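Local atomic coordinates of putative modification methylase (Thermus thermophilus, PDB entry 2ZIG), a protein that probably transfers a methyl group from S-adenosyl-L-methionine to the N4 position of cytosine in DNA, as a member of the N(4)/N(6)-methyltransferase family. Residues Gly27-Val32 with Leu261-Val266. Numbering follows the deposited sequence.
Sequences GDAREV and LGVELV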
loop_
_atom_site.group_PDB
_atom_site.type_symbol
_atom_site.label_atom_id
_atom_site.label_comp_id
_atom_site.label_asym_id
_atom_site.label_seq_id
_atom_site.Cartn_x
_atom_site.Cartn_y
_atom_site.Cartn_z
ATOM N N GLY B 27 26.063 -15.398 3.646
ATOM C CA GLY B 27 25.351 -16.647 3.829
ATOM C C GLY B 27 23.854 -16.531 3.621
ATOM O O GLY B 27 23.367 -15.644 2.916
ATOM N N ASP B 28 23.120 -17.444 4.244
ATOM C CA ASP B 28 21.674 -17.461 4.146
ATOM C C ASP B 28 21.070 -16.636 5.272
ATOM O O ASP B 28 21.285 -16.925 6.448
ATOM C CB ASP B 28 21.168 -18.898 4.210
ATOM C CG ASP B 28 19.665 -18.980 4.213
ATOM O OD1 ASP B 28 19.069 -19.006 5.310
ATOM O OD2 ASP B 28 19.084 -19.002 3.114
ATOM N N ALA B 29 20.309 -15.612 4.888
ATOM C CA ALA B 29 19.665 -14.689 5.821
ATOM C C ALA B 29 19.043 -15.331 7.063
ATOM O O ALA B 29 19.344 -14.936 8.191
ATOM C CB ALA B 29 18.614 -13.873 5.080
ATOM N N ARG B 30 18.176 -16.317 6.858
ATOM C CA ARG B 30 17.505 -16.986 7.971
ATOM C C ARG B 30 18.501 -17.657 8.910
ATOM O O ARG B 30 18.498 -17.417 10.124
ATOM C CB ARG B 30 16.536 -18.037 7.438
ATOM C CG ARG B 30 15.374 -18.362 8.367
ATOM C CD ARG B 30 15.816 -18.872 9.730
ATOM N NE ARG B 30 16.752 -19.994 9.648
ATOM C CZ ARG B 30 16.576 -21.068 8.886
ATOM N NH1 ARG B 30 15.495 -21.176 8.123
ATOM N NH2 ARG B 30 17.483 -22.036 8.890
ATOM N N GLU B 31 19.352 -18.500 8.337
ATOM C CA GLU B 31 20.354 -19.223 9.107
ATOM C C GLU B 31 21.268 -18.304 9.913
ATOM O O GLU B 31 21.477 -18.521 11.102
ATOM C CB GLU B 31 21.191 -20.092 8.171
ATOM C CG GLU B 31 20.357 -21.037 7.322
ATOM C CD GLU B 31 21.204 -21.974 6.482
ATOM O OE1 GLU B 31 20.632 -22.713 5.646
ATOM O OE2 GLU B 31 22.442 -21.971 6.662
ATOM N N VAL B 32 21.809 -17.277 9.264
ATOM C CA VAL B 32 22.705 -16.344 9.937
ATOM C C VAL B 32 21.987 -15.572 11.035
ATOM O O VAL B 32 22.476 -15.480 12.160
ATOM C CB VAL B 32 23.327 -15.351 8.935
ATOM C CG1 VAL B 32 24.196 -14.336 9.665
ATOM C CG2 VAL B 32 24.160 -16.112 7.910
ATOM N N LEU B 261 25.104 -3.843 10.562
ATOM C CA LEU B 261 25.049 -5.294 10.621
ATOM C C LEU B 261 24.292 -5.731 9.373
ATOM O O LEU B 261 23.222 -5.195 9.069
ATOM C CB LEU B 261 24.296 -5.765 11.868
ATOM C CG LEU B 261 24.233 -7.280 12.091
ATOM C CD1 LEU B 261 25.656 -7.799 12.230
ATOM C CD2 LEU B 261 23.405 -7.626 13.335
ATOM N N GLY B 262 24.847 -6.692 8.642
ATOM C CA GLY B 262 24.173 -7.156 7.448
ATOM C C GLY B 262 24.405 -8.605 7.077
ATOM O O GLY B 262 25.302 -9.272 7.602
ATOM N N VAL B 263 23.572 -9.086 6.163
ATOM C CA VAL B 263 23.667 -10.443 5.644
ATOM C C VAL B 263 23.478 -10.360 4.135
ATOM O O VAL B 263 22.551 -9.701 3.661
ATOM C CB VAL B 263 22.568 -11.358 6.209
ATOM C CG1 VAL B 263 22.758 -12.779 5.675
ATOM C CG2 VAL B 263 22.609 -11.344 7.723
ATOM N N GLU B 264 24.364 -11.007 3.385
ATOM C CA GLU B 264 24.276 -11.013 1.928
ATOM C C GLU B 264 24.513 -12.428 1.429
ATOM O O GLU B 264 25.413 -13.124 1.904
ATOM C CB GLU B 264 25.304 -10.049 1.326
ATOM C CG GLU B 264 25.388 -10.044 -0.199
ATOM C CD GLU B 264 24.045 -10.233 -0.883
ATOM O OE1 GLU B 264 23.029 -9.685 -0.394
ATOM O OE2 GLU B 264 24.010 -10.928 -1.925
ATOM N N LEU B 265 23.692 -12.852 0.474
ATOM C CA LEU B 265 23.794 -14.197 -0.082
ATOM C C LEU B 265 24.992 -14.389 -0.993
ATOM O O LEU B 265 25.715 -15.373 -0.873
ATOM C CB LEU B 265 22.521 -14.539 -0.862
ATOM C CG LEU B 265 22.503 -15.881 -1.601
ATOM C CD1 LEU B 265 22.615 -17.016 -0.595
ATOM C CD2 LEU B 265 21.212 -16.007 -2.404
ATOM N N VAL B 266 25.201 -13.442 -1.901
ATOM C CA VAL B 266 26.285 -13.532 -2.871
ATOM C C VAL B 266 27.622 -12.950 -2.430
ATOM O O VAL B 266 27.749 -11.744 -2.209
ATOM C CB VAL B 266 25.878 -12.856 -4.206
ATOM C CG1 VAL B 266 27.000 -12.984 -5.230
ATOM C CG2 VAL B 266 24.591 -13.479 -4.735
#
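Gly27 continues the pairing of parallel strands 22-26 and 259-264 by one further backbone bond: Gly27 N donates to Glu264 O at 2.9 Å, tilted 33° from the carbonyl plane. Beside it, Leu265 CA makes a CH...O contact with Gly27 O (3.4 Å). The backbone at Gly27 suits glycine, because a side chain would press on the preceding carbonyl oxygen, and here the chain turns from strand into helix 29-34. Asp28 caps that helix, its OD1 accepting from Glu31 N through the anti lone pair on a nearly straight path (176°). At the end of strand 259-264, Glu264 OE2 accepts from Val266 N at 2.8 Å from above the carboxylate plane, while OE1 is held by Gly245 N, so both oxygens are gripped by backbone amides.

Apolar packing centres on Val263. Its CG1, set anti to the backbone N (chi1 -178°), reaches Ala29 CA at 3.6 Å, and its CG2 meets Val32 CG1 at 3.9 Å, the two side chains lying alongside each other and pointing opposite ways.

Asp28, Ala29 and Glu264 all belong to the S-adenosyl-L-methionine site, empty in this chain, at the C-terminal ends of parallel strands in a Rossmann-like sheet. Helix 66-86 packs on Ala29 through Val79, and strand 259-264 runs between strands 238-241 and 22-26.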